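Local coordinates for PRESAN domain-containing protein (Plasmodium falciparum, PDB 7D2W) that is of unknown function but, as a PHIST-family (PRESAN-domain) protein with a four-helix-bundle fold, probably acts by binding other proteins, at residues N70-K75 with K153-S158; Y122-M127 with T168-K173; E132-N137 with I160-K165. All coordinates share one frame; numbering follows the deposited sequence. Where two conformers were deposited one is given.

Contact 1. Residues N70-K75 with K153-S158; sequences NIWNHK and KSFIRS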
ATOM      1  N   ASN A  70      13.967   3.008  21.804  1.00 28.95           N
ATOM      2  CA  ASN A  70      12.691   3.645  22.105  1.00 31.95           C
ATOM      3  C   ASN A  70      11.934   3.986  20.819  1.00 34.75           C
ATOM      4  O   ASN A  70      10.739   3.709  20.708  1.00 28.08           O
ATOM      5  CB  ASN A  70      12.952   4.905  22.936  1.00 32.69           C
ATOM      6  CG  ASN A  70      11.687   5.549  23.456  1.00 35.54           C
ATOM      7  OD1 ASN A  70      11.012   6.290  22.740  1.00 38.23           O
ATOM      8  ND2 ASN A  70      11.371   5.296  24.724  1.00 36.94           N
ATOM      9  N   ILE A  71      12.634   4.577  19.856  0.52 26.39           N
ATOM     10  CA  ILE A  71      12.021   4.880  18.560  0.52 25.34           C
ATOM     11  C   ILE A  71      11.486   3.609  17.904  0.52 27.22           C
ATOM     12  O   ILE A  71      10.366   3.591  17.376  0.52 27.12           O
ATOM     13  CB  ILE A  71      13.042   5.597  17.656  0.52 28.30           C
ATOM     14  CG1 ILE A  71      13.222   7.049  18.103  0.52 32.77           C
ATOM     15  CG2 ILE A  71      12.632   5.523  16.196  0.52 26.66           C
ATOM     16  CD1 ILE A  71      14.562   7.629  17.712  0.52 28.77           C
ATOM     17  N   TRP A  72      12.267   2.523  17.932  1.00 26.42           N
ATOM     18  CA  TRP A  72      11.804   1.267  17.340  1.00 25.50           C
ATOM     19  C   TRP A  72      10.543   0.729  18.029  1.00 28.16           C
ATOM     20  O   TRP A  72       9.665   0.160  17.371  1.00 30.30           O
ATOM     21  CB  TRP A  72      12.932   0.235  17.388  1.00 28.16           C
ATOM     22  CG  TRP A  72      12.688  -1.005  16.572  1.00 30.31           C
ATOM     23  CD1 TRP A  72      12.507  -2.276  17.048  1.00 25.95           C
ATOM     24  CD2 TRP A  72      12.609  -1.099  15.140  1.00 25.85           C
ATOM     25  NE1 TRP A  72      12.322  -3.147  16.000  1.00 26.54           N
ATOM     26  CE2 TRP A  72      12.384  -2.454  14.824  1.00 24.47           C
ATOM     27  CE3 TRP A  72      12.717  -0.169  14.097  1.00 22.31           C
ATOM     28  CZ2 TRP A  72      12.254  -2.907  13.512  1.00 26.59           C
ATOM     29  CZ3 TRP A  72      12.588  -0.624  12.786  1.00 26.74           C
ATOM     30  CH2 TRP A  72      12.373  -1.983  12.510  1.00 23.68           C
ATOM     31  N   ASN A  73      10.435   0.889  19.350  1.00 28.09           N
ATOM     32  CA  ASN A  73       9.208   0.474  20.024  1.00 30.86           C
ATOM     33  C   ASN A  73       8.013   1.291  19.542  1.00 30.17           C
ATOM     34  O   ASN A  73       6.916   0.750  19.372  1.00 29.69           O
ATOM     35  CB  ASN A  73       9.364   0.591  21.544  1.00 32.49           C
ATOM     36  CG  ASN A  73      10.320  -0.440  22.104  1.00 51.65           C
ATOM     37  OD1 ASN A  73      10.558  -1.479  21.484  1.00 60.27           O
ATOM     38  ND2 ASN A  73      10.871  -0.165  23.284  1.00 63.81           N
ATOM     39  N   HIS A  74       8.196   2.597  19.322  1.00 25.97           N
ATOM     40  CA  HIS A  74       7.118   3.393  18.739  1.00 23.94           C
ATOM     41  C   HIS A  74       6.794   2.923  17.317  1.00 26.30           C
ATOM     42  O   HIS A  74       5.629   2.928  16.906  1.00 28.26           O
ATOM     43  CB  HIS A  74       7.484   4.881  18.732  1.00 27.69           C
ATOM     44  CG  HIS A  74       7.503   5.516  20.094  1.00 28.87           C
ATOM     45  ND1 HIS A  74       6.367   5.697  20.858  1.00 33.15           N
ATOM     46  CD2 HIS A  74       8.534   6.010  20.824  1.00 29.31           C
ATOM     47  CE1 HIS A  74       6.700   6.270  22.004  1.00 35.72           C
ATOM     48  NE2 HIS A  74       8.009   6.465  22.012  1.00 29.01           N
ATOM     49  N   LYS A  75       7.813   2.540  16.544  1.00 27.54           N
ATOM     50  CA  LYS A  75       7.563   1.959  15.223  1.00 26.37           C
ATOM     51  C   LYS A  75       6.709   0.699  15.337  1.00 24.56           C
ATOM     52  O   LYS A  75       5.728   0.527  14.602  1.00 24.79           O
ATOM     53  CB  LYS A  75       8.892   1.653  14.521  1.00 24.34           C
ATOM     54  CG  LYS A  75       8.730   0.911  13.176  1.00 22.81           C
ATOM     55  CD  LYS A  75       8.890  -0.598  13.345  1.00 26.70           C
ATOM     56  CE  LYS A  75       8.793  -1.343  12.003  1.00 26.64           C
ATOM     57  NZ  LYS A  75       8.780  -2.814  12.264  1.00 27.47           N
ATOM     58  N   LYS A 153      17.296   6.397   9.667  1.00 25.62           N
ATOM     59  CA  LYS A 153      15.971   7.000   9.521  1.00 27.57           C
ATOM     60  C   LYS A 153      15.257   6.474   8.281  1.00 29.55           C
ATOM     61  O   LYS A 153      14.062   6.148   8.322  1.00 28.44           O
ATOM     62  CB  LYS A 153      16.097   8.524   9.458  1.00 30.55           C
ATOM     63  CG  LYS A 153      16.645   9.159  10.718  1.00 40.98           C
ATOM     64  CD  LYS A 153      16.444  10.673  10.712  1.00 42.68           C
ATOM     65  CE  LYS A 153      17.309  11.352   9.663  1.00 44.10           C
ATOM     66  NZ  LYS A 153      17.625  12.756  10.043  1.00 53.77           N
ATOM     67  N   SER A 154      15.974   6.394   7.159  1.00 30.02           N
ATOM     68  CA  SER A 154      15.373   5.838   5.954  1.00 26.76           C
ATOM     69  C   SER A 154      14.982   4.385   6.169  1.00 30.31           C
ATOM     70  O   SER A 154      13.935   3.941   5.683  1.00 27.95           O
ATOM     71  CB  SER A 154      16.338   5.961   4.769  1.00 36.22           C
ATOM     72  OG  SER A 154      16.722   7.310   4.589  1.00 38.61           O
ATOM     73  N   PHE A 155      15.810   3.627   6.893  1.00 26.25           N
ATOM     74  CA  PHE A 155      15.476   2.231   7.155  1.00 29.02           C
ATOM     75  C   PHE A 155      14.160   2.123   7.924  1.00 26.96           C
ATOM     76  O   PHE A 155      13.277   1.331   7.566  1.00 25.24           O
ATOM     77  CB  PHE A 155      16.616   1.555   7.916  1.00 24.46           C
ATOM     78  CG  PHE A 155      16.226   0.252   8.547  1.00 24.58           C
ATOM     79  CD1 PHE A 155      16.251  -0.926   7.813  1.00 31.26           C
ATOM     80  CD2 PHE A 155      15.808   0.213   9.873  1.00 33.34           C
ATOM     81  CE1 PHE A 155      15.881  -2.126   8.391  1.00 36.33           C
ATOM     82  CE2 PHE A 155      15.431  -0.972  10.459  1.00 29.49           C
ATOM     83  CZ  PHE A 155      15.475  -2.159   9.708  1.00 32.13           C
ATOM     84  N   ILE A 156      14.001   2.929   8.983  1.00 24.50           N
ATOM     85  CA  ILE A 156      12.801   2.810   9.808  1.00 25.87           C
ATOM     86  C   ILE A 156      11.567   3.211   9.011  1.00 30.95           C
ATOM     87  O   ILE A 156      10.533   2.521   9.048  1.00 23.79           O
ATOM     88  CB  ILE A 156      12.937   3.641  11.102  1.00 24.35           C
ATOM     89  CG1 ILE A 156      14.070   3.105  11.980  1.00 26.68           C
ATOM     90  CG2 ILE A 156      11.611   3.617  11.891  1.00 26.32           C
ATOM     91  CD1 ILE A 156      14.427   4.045  13.170  1.00 26.85           C
ATOM     92  N   ARG A 157      11.640   4.328   8.273  0.54 24.43           N
ATOM     93  CA  ARG A 157      10.497   4.746   7.462  0.54 28.48           C
ATOM     94  C   ARG A 157      10.185   3.703   6.393  0.54 28.67           C
ATOM     95  O   ARG A 157       9.016   3.405   6.127  0.54 26.93           O
ATOM     96  CB  ARG A 157      10.750   6.126   6.834  0.54 30.62           C
ATOM     97  CG  ARG A 157       9.561   6.693   6.002  0.54 37.09           C
ATOM     98  CD  ARG A 157       9.389   8.229   6.120  0.54 34.84           C
ATOM     99  NE  ARG A 157       8.063   8.696   5.687  0.54 21.61           N
ATOM    100  CZ  ARG A 157       7.659   9.964   5.745  0.54 32.49           C
ATOM    101  NH1 ARG A 157       6.427  10.311   5.339  0.54 26.22           N
ATOM    102  NH2 ARG A 157       8.481  10.896   6.224  0.54 32.30           N
ATOM    103  N   SER A 158      11.220   3.098   5.802  1.00 24.44           N
ATOM    104  CA  SER A 158      10.969   2.066   4.796  1.00 26.53           C
ATOM    105  C   SER A 158      10.352   0.810   5.405  1.00 26.67           C
ATOM    106  O   SER A 158       9.553   0.144   4.741  1.00 26.00           O
ATOM    107  CB  SER A 158      12.258   1.723   4.037  1.00 30.93           C
ATOM    108  OG  SER A 158      12.479   2.725   3.056  1.00 35.89           O
TER

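Contact 2. Residues Y122-M127 with T168-K173; sequences YDCNMM and TDLYVK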
ATOM      1  N   TYR A 122      -4.999 -16.675  10.973  0.56 30.07           N
ATOM      2  CA  TYR A 122      -3.697 -17.340  11.060  0.56 32.70           C
ATOM      3  C   TYR A 122      -2.739 -16.789  10.013  0.56 29.66           C
ATOM      4  O   TYR A 122      -1.598 -16.423  10.321  0.56 28.74           O
ATOM      5  CB  TYR A 122      -3.848 -18.862  10.895  0.56 33.05           C
ATOM      6  CG  TYR A 122      -2.526 -19.583  10.634  0.56 33.26           C
ATOM      7  CD1 TYR A 122      -1.999 -19.672   9.352  0.56 36.31           C
ATOM      8  CD2 TYR A 122      -1.803 -20.174  11.672  0.56 38.07           C
ATOM      9  CE1 TYR A 122      -0.788 -20.299   9.107  0.56 33.52           C
ATOM     10  CE2 TYR A 122      -0.591 -20.827  11.428  0.56 35.21           C
ATOM     11  CZ  TYR A 122      -0.095 -20.884  10.135  0.56 38.18           C
ATOM     12  OH  TYR A 122       1.095 -21.518   9.849  0.56 42.00           O
ATOM     13  N   ASP A 123      -3.185 -16.746   8.755  1.00 29.15           N
ATOM     14  CA  ASP A 123      -2.335 -16.242   7.682  1.00 27.00           C
ATOM     15  C   ASP A 123      -1.864 -14.817   7.951  1.00 33.05           C
ATOM     16  O   ASP A 123      -0.671 -14.504   7.814  1.00 25.92           O
ATOM     17  CB  ASP A 123      -3.099 -16.321   6.360  1.00 29.25           C
ATOM     18  CG  ASP A 123      -2.272 -15.878   5.172  1.00 33.70           C
ATOM     19  OD1 ASP A 123      -1.141 -16.387   4.996  1.00 29.86           O
ATOM     20  OD2 ASP A 123      -2.762 -15.021   4.411  1.00 32.86           O
ATOM     21  N   CYS A 124      -2.794 -13.926   8.300  1.00 30.17           N
ATOM     22  CA  CYS A 124      -2.413 -12.535   8.528  1.00 24.68           C
ATOM     23  C   CYS A 124      -1.412 -12.432   9.673  1.00 25.61           C
ATOM     24  O   CYS A 124      -0.381 -11.764   9.557  1.00 27.57           O
ATOM     25  CB  CYS A 124      -3.655 -11.689   8.818  1.00 24.95           C
ATOM     26  SG  CYS A 124      -4.798 -11.440   7.396  1.00 36.20           S
ATOM     27  N   ASN A 125      -1.693 -13.102  10.783  1.00 25.01           N
ATOM     28  CA  ASN A 125      -0.800 -13.007  11.930  1.00 25.59           C
ATOM     29  C   ASN A 125       0.565 -13.624  11.637  1.00 26.98           C
ATOM     30  O   ASN A 125       1.594 -13.109  12.087  1.00 27.10           O
ATOM     31  CB  ASN A 125      -1.471 -13.645  13.144  1.00 31.11           C
ATOM     32  CG  ASN A 125      -2.547 -12.734  13.736  1.00 40.18           C
ATOM     33  OD1 ASN A 125      -2.264 -11.597  14.102  1.00 35.90           O
ATOM     34  ND2 ASN A 125      -3.784 -13.211  13.780  1.00 41.41           N
ATOM     35  N   MET A 126       0.607 -14.713  10.869  1.00 27.66           N
ATOM     36  CA  MET A 126       1.909 -15.278  10.508  1.00 27.82           C
ATOM     37  C   MET A 126       2.712 -14.333   9.609  1.00 31.54           C
ATOM     38  O   MET A 126       3.930 -14.191   9.782  1.00 29.83           O
ATOM     39  CB  MET A 126       1.723 -16.631   9.823  1.00 27.81           C
ATOM     40  CG  MET A 126       3.031 -17.368   9.654  1.00 41.98           C
ATOM     41  SD  MET A 126       3.796 -17.926  11.186  1.00 48.59           S
ATOM     42  CE  MET A 126       2.350 -18.336  12.159  1.00 36.27           C
ATOM     43  N   MET A 127       2.065 -13.696   8.631  1.00 29.53           N
ATOM     44  CA  MET A 127       2.792 -12.762   7.772  1.00 28.72           C
ATOM     45  C   MET A 127       3.315 -11.569   8.578  1.00 29.47           C
ATOM     46  O   MET A 127       4.486 -11.192   8.451  1.00 28.46           O
ATOM     47  CB  MET A 127       1.907 -12.287   6.612  1.00 23.80           C
ATOM     48  CG  MET A 127       1.573 -13.385   5.559  1.00 27.03           C
ATOM     49  SD  MET A 127       3.042 -14.143   4.837  1.00 29.75           S
ATOM     50  CE  MET A 127       3.676 -12.759   3.859  1.00 27.81           C
ATOM     51  N   THR A 168      -1.787  -3.857   2.907  1.00 25.62           N
ATOM     52  CA  THR A 168      -2.542  -3.692   1.669  1.00 32.70           C
ATOM     53  C   THR A 168      -2.675  -5.021   0.938  1.00 31.85           C
ATOM     54  O   THR A 168      -3.768  -5.385   0.490  1.00 30.43           O
ATOM     55  CB  THR A 168      -1.855  -2.654   0.780  1.00 36.97           C
ATOM     56  OG1 THR A 168      -1.802  -1.408   1.476  1.00 31.40           O
ATOM     57  CG2 THR A 168      -2.629  -2.454  -0.539  1.00 30.54           C
ATOM     58  N   ASP A 169      -1.565  -5.759   0.811  1.00 24.60           N
ATOM     59  CA  ASP A 169      -1.599  -7.049   0.129  1.00 26.98           C
ATOM     60  C   ASP A 169      -2.604  -7.988   0.778  1.00 26.53           C
ATOM     61  O   ASP A 169      -3.377  -8.665   0.082  1.00 28.39           O
ATOM     62  CB  ASP A 169      -0.210  -7.682   0.129  1.00 29.00           C
ATOM     63  CG  ASP A 169       0.730  -7.024  -0.855  1.00 35.35           C
ATOM     64  OD1 ASP A 169       0.297  -6.104  -1.576  1.00 41.88           O
ATOM     65  OD2 ASP A 169       1.913  -7.404  -0.880  1.00 35.40           O
ATOM     66  N   LEU A 170      -2.598  -8.057   2.113  1.00 23.09           N
ATOM     67  CA  LEU A 170      -3.528  -8.935   2.815  1.00 24.40           C
ATOM     68  C   LEU A 170      -4.973  -8.485   2.622  1.00 28.78           C
ATOM     69  O   LEU A 170      -5.864  -9.312   2.406  1.00 27.49           O
ATOM     70  CB  LEU A 170      -3.173  -8.977   4.306  1.00 27.64           C
ATOM     71  CG  LEU A 170      -1.885  -9.734   4.654  1.00 26.76           C
ATOM     72  CD1 LEU A 170      -1.475  -9.478   6.121  1.00 29.07           C
ATOM     73  CD2 LEU A 170      -2.090 -11.216   4.410  1.00 26.28           C
ATOM     74  N   TYR A 171      -5.237  -7.182   2.719  1.00 28.84           N
ATOM     75  CA  TYR A 171      -6.608  -6.713   2.540  0.52 30.99           C
ATOM     76  C   TYR A 171      -7.123  -7.043   1.139  1.00 25.65           C
ATOM     77  O   TYR A 171      -8.239  -7.550   0.993  1.00 34.53           O
ATOM     78  CB  TYR A 171      -6.720  -5.211   2.827  0.52 32.35           C
ATOM     79  CG  TYR A 171      -8.166  -4.759   2.985  0.52 33.32           C
ATOM     80  CD1 TYR A 171      -8.855  -4.968   4.171  0.52 33.55           C
ATOM     81  CD2 TYR A 171      -8.846  -4.150   1.937  0.52 36.03           C
ATOM     82  CE1 TYR A 171     -10.176  -4.578   4.310  0.52 39.26           C
ATOM     83  CE2 TYR A 171     -10.167  -3.757   2.066  0.52 36.48           C
ATOM     84  CZ  TYR A 171     -10.826  -3.971   3.256  0.52 40.28           C
ATOM     85  OH  TYR A 171     -12.138  -3.579   3.394  0.52 52.96           O
ATOM     86  N   VAL A 172      -6.320  -6.778   0.109  1.00 29.51           N
ATOM     87  CA  VAL A 172      -6.704  -7.074  -1.268  1.00 36.00           C
ATOM     88  C   VAL A 172      -7.003  -8.561  -1.428  1.00 37.94           C
ATOM     89  O   VAL A 172      -8.032  -8.950  -1.998  1.00 31.46           O
ATOM     90  CB  VAL A 172      -5.584  -6.601  -2.217  1.00 36.86           C
ATOM     91  CG1 VAL A 172      -5.641  -7.302  -3.564  1.00 47.55           C
ATOM     92  CG2 VAL A 172      -5.652  -5.078  -2.379  1.00 42.76           C
ATOM     93  N   LYS A 173      -6.113  -9.412  -0.908  1.00 31.47           N
ATOM     94  CA  LYS A 173      -6.281 -10.860  -1.020  1.00 33.45           C
ATOM     95  C   LYS A 173      -7.598 -11.329  -0.407  1.00 34.82           C
ATOM     96  O   LYS A 173      -8.330 -12.113  -1.021  1.00 30.07           O
ATOM     97  CB  LYS A 173      -5.100 -11.578  -0.360  1.00 34.80           C
ATOM     98  CG  LYS A 173      -5.269 -13.113  -0.292  1.00 36.12           C
ATOM     99  CD  LYS A 173      -3.950 -13.822   0.011  1.00 38.58           C
ATOM    100  CE  LYS A 173      -3.589 -13.712   1.490  1.00 39.98           C
ATOM    101  NZ  LYS A 173      -2.193 -14.187   1.810  1.00 35.57           N
TER

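Contact 3. Residues E132-N137 with I160-K165; sequences ETEQTN and IDEFDK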
ATOM      1  N   GLU A 132       7.759  -8.630  11.341  1.00 29.39           N
ATOM      2  CA  GLU A 132       8.275  -7.898  12.494  1.00 29.92           C
ATOM      3  C   GLU A 132       9.630  -8.450  12.934  1.00 30.76           C
ATOM      4  O   GLU A 132      10.579  -7.693  13.173  1.00 32.27           O
ATOM      5  CB  GLU A 132       7.243  -7.942  13.630  1.00 32.01           C
ATOM      6  CG  GLU A 132       7.614  -7.151  14.865  1.00 34.03           C
ATOM      7  CD  GLU A 132       6.507  -7.175  15.911  1.00 39.27           C
ATOM      8  OE1 GLU A 132       5.389  -6.677  15.621  1.00 40.96           O
ATOM      9  OE2 GLU A 132       6.762  -7.692  17.018  1.00 50.76           O
ATOM     10  N   THR A 133       9.752  -9.779  13.010  1.00 30.84           N
ATOM     11  CA  THR A 133      11.018 -10.395  13.395  1.00 32.76           C
ATOM     12  C   THR A 133      12.122 -10.057  12.401  1.00 34.45           C
ATOM     13  O   THR A 133      13.241  -9.709  12.792  1.00 34.51           O
ATOM     14  CB  THR A 133      10.854 -11.916  13.501  1.00 32.51           C
ATOM     15  OG1 THR A 133       9.908 -12.224  14.526  1.00 38.25           O
ATOM     16  CG2 THR A 133      12.184 -12.577  13.824  1.00 39.52           C
ATOM     17  N   GLU A 134      11.826 -10.174  11.103  1.00 30.57           N
ATOM     18  CA  GLU A 134      12.826  -9.890  10.078  1.00 33.24           C
ATOM     19  C   GLU A 134      13.277  -8.433  10.129  1.00 35.69           C
ATOM     20  O   GLU A 134      14.475  -8.144  10.042  1.00 30.14           O
ATOM     21  CB  GLU A 134      12.261 -10.230   8.699  1.00 33.18           C
ATOM     22  CG  GLU A 134      13.142  -9.775   7.542  1.00 50.10           C
ATOM     23  CD  GLU A 134      12.337  -9.365   6.319  1.00 70.85           C
ATOM     24  OE1 GLU A 134      11.620 -10.224   5.758  1.00 75.44           O
ATOM     25  OE2 GLU A 134      12.412  -8.178   5.926  1.00 76.22           O
ATOM     26  N   GLN A 135      12.331  -7.498  10.282  1.00 27.80           N
ATOM     27  CA  GLN A 135      12.702  -6.089  10.372  1.00 22.69           C
ATOM     28  C   GLN A 135      13.530  -5.797  11.618  1.00 25.50           C
ATOM     29  O   GLN A 135      14.520  -5.062  11.554  1.00 30.71           O
ATOM     30  CB  GLN A 135      11.443  -5.214  10.343  1.00 21.70           C
ATOM     31  CG  GLN A 135      10.802  -5.210   8.958  1.00 27.81           C
ATOM     32  CD  GLN A 135       9.644  -4.244   8.860  1.00 31.20           C
ATOM     33  OE1 GLN A 135       9.160  -3.723   9.869  1.00 27.83           O
ATOM     34  NE2 GLN A 135       9.196  -3.986   7.640  1.00 26.94           N
ATOM     35  N   THR A 136      13.127  -6.336  12.770  1.00 28.94           N
ATOM     36  CA  THR A 136      13.882  -6.096  13.997  1.00 27.77           C
ATOM     37  C   THR A 136      15.319  -6.590  13.865  1.00 34.51           C
ATOM     38  O   THR A 136      16.259  -5.919  14.312  1.00 28.79           O
ATOM     39  CB  THR A 136      13.182  -6.769  15.177  1.00 28.74           C
ATOM     40  OG1 THR A 136      11.948  -6.089  15.428  1.00 33.56           O
ATOM     41  CG2 THR A 136      14.057  -6.718  16.448  1.00 34.45           C
ATOM     42  N   ASN A 137      15.512  -7.755  13.239  1.00 30.41           N
ATOM     43  CA  ASN A 137      16.867  -8.264  13.039  1.00 37.35           C
ATOM     44  C   ASN A 137      17.674  -7.336  12.143  1.00 37.67           C
ATOM     45  O   ASN A 137      18.846  -7.059  12.425  1.00 40.61           O
ATOM     46  CB  ASN A 137      16.829  -9.670  12.434  1.00 42.35           C
ATOM     47  CG  ASN A 137      16.326 -10.702  13.412  1.00 55.74           C
ATOM     48  OD1 ASN A 137      16.336 -10.475  14.622  1.00 59.32           O
ATOM     49  ND2 ASN A 137      15.875 -11.843  12.895  1.00 63.43           N
ATOM     50  N   ILE A 160       8.185   0.838   7.904  1.00 21.93           N
ATOM     51  CA  ILE A 160       6.772   1.163   8.057  1.00 20.68           C
ATOM     52  C   ILE A 160       6.067   1.092   6.707  1.00 28.89           C
ATOM     53  O   ILE A 160       4.969   0.527   6.596  1.00 27.24           O
ATOM     54  CB  ILE A 160       6.630   2.535   8.743  1.00 20.86           C
ATOM     55  CG1 ILE A 160       7.123   2.413  10.191  1.00 21.22           C
ATOM     56  CG2 ILE A 160       5.154   3.031   8.732  1.00 25.07           C
ATOM     57  CD1 ILE A 160       7.307   3.765  10.876  1.00 23.90           C
ATOM     58  N   ASP A 161       6.704   1.618   5.649  1.00 23.61           N
ATOM     59  CA  ASP A 161       6.135   1.496   4.303  1.00 25.46           C
ATOM     60  C   ASP A 161       5.940   0.036   3.916  1.00 26.28           C
ATOM     61  O   ASP A 161       4.945  -0.322   3.277  1.00 24.54           O
ATOM     62  CB  ASP A 161       7.045   2.145   3.255  1.00 33.51           C
ATOM     63  CG  ASP A 161       7.204   3.640   3.428  1.00 28.65           C
ATOM     64  OD1 ASP A 161       6.325   4.291   4.023  1.00 29.91           O
ATOM     65  OD2 ASP A 161       8.217   4.171   2.917  1.00 32.01           O
ATOM     66  N   GLU A 162       6.912  -0.812   4.253  1.00 24.36           N
ATOM     67  CA  GLU A 162       6.812  -2.234   3.930  1.00 25.28           C
ATOM     68  C   GLU A 162       5.650  -2.895   4.668  1.00 27.42           C
ATOM     69  O   GLU A 162       4.961  -3.767   4.110  1.00 24.48           O
ATOM     70  CB  GLU A 162       8.133  -2.933   4.262  1.00 22.74           C
ATOM     71  CG  GLU A 162       8.177  -4.400   3.853  1.00 32.63           C
ATOM     72  CD  GLU A 162       9.521  -5.044   4.139  1.00 35.84           C
ATOM     73  OE1 GLU A 162      10.324  -4.451   4.903  1.00 31.57           O
ATOM     74  OE2 GLU A 162       9.772  -6.140   3.589  1.00 33.18           O
ATOM     75  N   PHE A 163       5.422  -2.508   5.927  1.00 24.79           N
ATOM     76  CA  PHE A 163       4.253  -3.003   6.656  1.00 22.80           C
ATOM     77  C   PHE A 163       2.954  -2.495   6.042  1.00 26.14           C
ATOM     78  O   PHE A 163       1.951  -3.220   6.002  1.00 25.55           O
ATOM     79  CB  PHE A 163       4.338  -2.599   8.138  1.00 24.47           C
ATOM     80  CG  PHE A 163       4.569  -3.765   9.047  1.00 23.78           C
ATOM     81  CD1 PHE A 163       3.515  -4.607   9.381  1.00 27.44           C
ATOM     82  CD2 PHE A 163       5.844  -4.055   9.528  1.00 27.24           C
ATOM     83  CE1 PHE A 163       3.727  -5.716  10.194  1.00 28.53           C
ATOM     84  CE2 PHE A 163       6.068  -5.165  10.350  1.00 26.43           C
ATOM     85  CZ  PHE A 163       5.014  -5.997  10.674  1.00 28.28           C
ATOM     86  N   ASP A 164       2.940  -1.241   5.578  1.00 24.94           N
ATOM     87  CA  ASP A 164       1.746  -0.742   4.912  1.00 24.80           C
ATOM     88  C   ASP A 164       1.458  -1.540   3.643  1.00 21.09           C
ATOM     89  O   ASP A 164       0.292  -1.826   3.335  1.00 26.36           O
ATOM     90  CB  ASP A 164       1.897   0.740   4.577  1.00 28.92           C
ATOM     91  CG  ASP A 164       1.847   1.630   5.806  1.00 35.27           C
ATOM     92  OD1 ASP A 164       1.434   1.155   6.903  1.00 30.44           O
ATOM     93  OD2 ASP A 164       2.221   2.817   5.662  1.00 28.92           O
ATOM     94  N   LYS A 165       2.503  -1.908   2.901  1.00 21.96           N
ATOM     95  CA  LYS A 165       2.290  -2.708   1.697  1.00 27.09           C
ATOM     96  C   LYS A 165       1.805  -4.105   2.050  1.00 29.92           C
ATOM     97  O   LYS A 165       0.926  -4.648   1.372  1.00 33.49           O
ATOM     98  CB  LYS A 165       3.559  -2.787   0.848  1.00 24.81           C
ATOM     99  CG  LYS A 165       3.466  -3.874  -0.262  1.00 34.11           C
ATOM    100  CD  LYS A 165       3.958  -3.424  -1.616  1.00 44.10           C
ATOM    101  CE  LYS A 165       3.755  -4.525  -2.682  1.00 41.93           C
ATOM    102  NZ  LYS A 165       2.315  -4.801  -3.066  1.00 32.87           N
TER

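Contact 1. Residues N70-K75 with K153-S158
With CG anti to the backbone N (chi1 -168°), the indole of W72 is swung toward helix 149-181, and F155 has the same kind of first torsion, which brings its phenyl ring out to meet the tryptophan. The closest approach of the two rings is W72 CZ3 to F155 CE2, 3.7 Å. Their planes lie within 19° of each other, but the centroids are 5.8 Å apart, so the rings are slid past one another and barely overlap. I156 comes to the indole at its edge, with CG1 4.1 Å from W72 CZ3. Further along the same branch CD1 lies 3.8 Å from I71 CG2, while the other branch, CG2, meets K75 CG at 4.2 Å. K75 lays CD over one face of the W72 indole, near its rim. The polar ends are satisfied by helix 117-144, W72 NE1 bonding T136 OG1 and K75 NZ bonding Q135 OE1, while F56 of helix 49-58 packs on both isoleucines. The two segments run parallel, their axes 11.2 Å apart and inclined by 18°, as expected for non-consecutive helices of an up-and-down helical bundle, here the four-helix bundle of the PRESAN domain.

Contact 2. Residues Y122-M127 with T168-K173
K173 reaches across to D123 of the antiparallel helix. CB points toward helix 117-144, and CG and CD carry the chain onward without coming close to the opposite segment. The bend comes at chi3 (77°), which turns the last part of the chain toward the aspartate. CE is the first atom to touch, 3.3 Å from D123 OD2, and NZ completes the approach with a hydrogen bond of 2.8 Å to the same D123 OD2. The other carboxylate oxygen stands well back, with D123 OD1 4.0 Å from K173 NZ, so the salt bridge is single-pronged. It uses the syn lone pair of OD2. Since D123 and K173 extend from opposite directions, the bridge spans the gap between the helices. Y174 OH also bonds OD2, giving this oxygen two partners from helix 149-181 and probably favouring the charged carboxylate.

Alongside the bridge, L170 supplies the apolar part of the contact. Its CD2 is 4.0 Å from C124 SG, and CD1 lies at the same distance from C124 CA, so both methyls lie against the same side of the cysteine. CD2 also lies close to the salt bridge, 3.9 Å from D123 OD2, while M127 CG makes a looser approach to this methyl. C124 and L170 have the closest backbones of the pair, their CA atoms 6.8 Å apart.

The segment axes are 11.1 Å apart and run at 167°, pairing helix 117-144 with the helix that follows it. Y171, pointing away from this interface, packs on L86, L90 and I93 of helix 65-93, and V172 touches T168 of the second subunit, which places helix 149-181 between two helices of its own chain and the neighbouring molecule.

Contact 3. Residues E132-N137 with I160-K165
Q135 NE2 donates to E162 OE1 over 3.0 Å and also bonds C159 O, one turn earlier on helix 149-181 than F163. The N-H...O angle of the first bond is 153°. E162 OE1 lies close to the amide plane of Q135, but the amide nitrogen stands above the carboxylate plane, 52° out of it. The other end of the amide is equally engaged: Q135 OE1 accepts from K75 NZ and sits in the plane of the F163 ring, at its edge, 3.3 Å from F163 CD2. Amide and ring are steeply tilted against each other, and with both ends of the amide bonded its rotation is well fixed.

This polar link joins two helices of the four-helix bundle, 117-144 and 149-181, from the buried Q135 to the partly exposed E162; the helices run antiparallel at 167° with their segment axes 11.5 Å apart. F163 has an unusual first torsion, away from the staggered positions, which carries its ring to helix 117-144; CZ comes 3.9 Å from E132 N and 4.2 Å from E132 CB. The carboxylate of E132 has its salt bridge with R80 of helix 65-93.

Beside this bond, E134 OE2 and E162 OE2 are 4.1 Å apart. R138 probably offsets the like charges, since it forms a salt bridge with E134 OE2 and a long, weak ion pair with E162 OE1.

Helix 149-181 takes part in all three contacts, meeting helix 65-93 in contact 1 and helix 117-144 in contacts 2 and 3. Contacts 1 and 3 have centres 10 Å apart and join directly: K75 NZ lies 2.6 Å from Q135 OE1 and W72 NE1 3.0 Å from T136 OG1, both probable hydrogen bonds. Contact 2 is 13 Å from contact 3, centre to centre, and adjoins it in sequence without touching it otherwise; its centre is 22 Å from that of contact 1, across the middle of the chain. A bound mercury ion lies about 10 Å from the K173 side chain in contact 2. Each contact also reaches the second subunit.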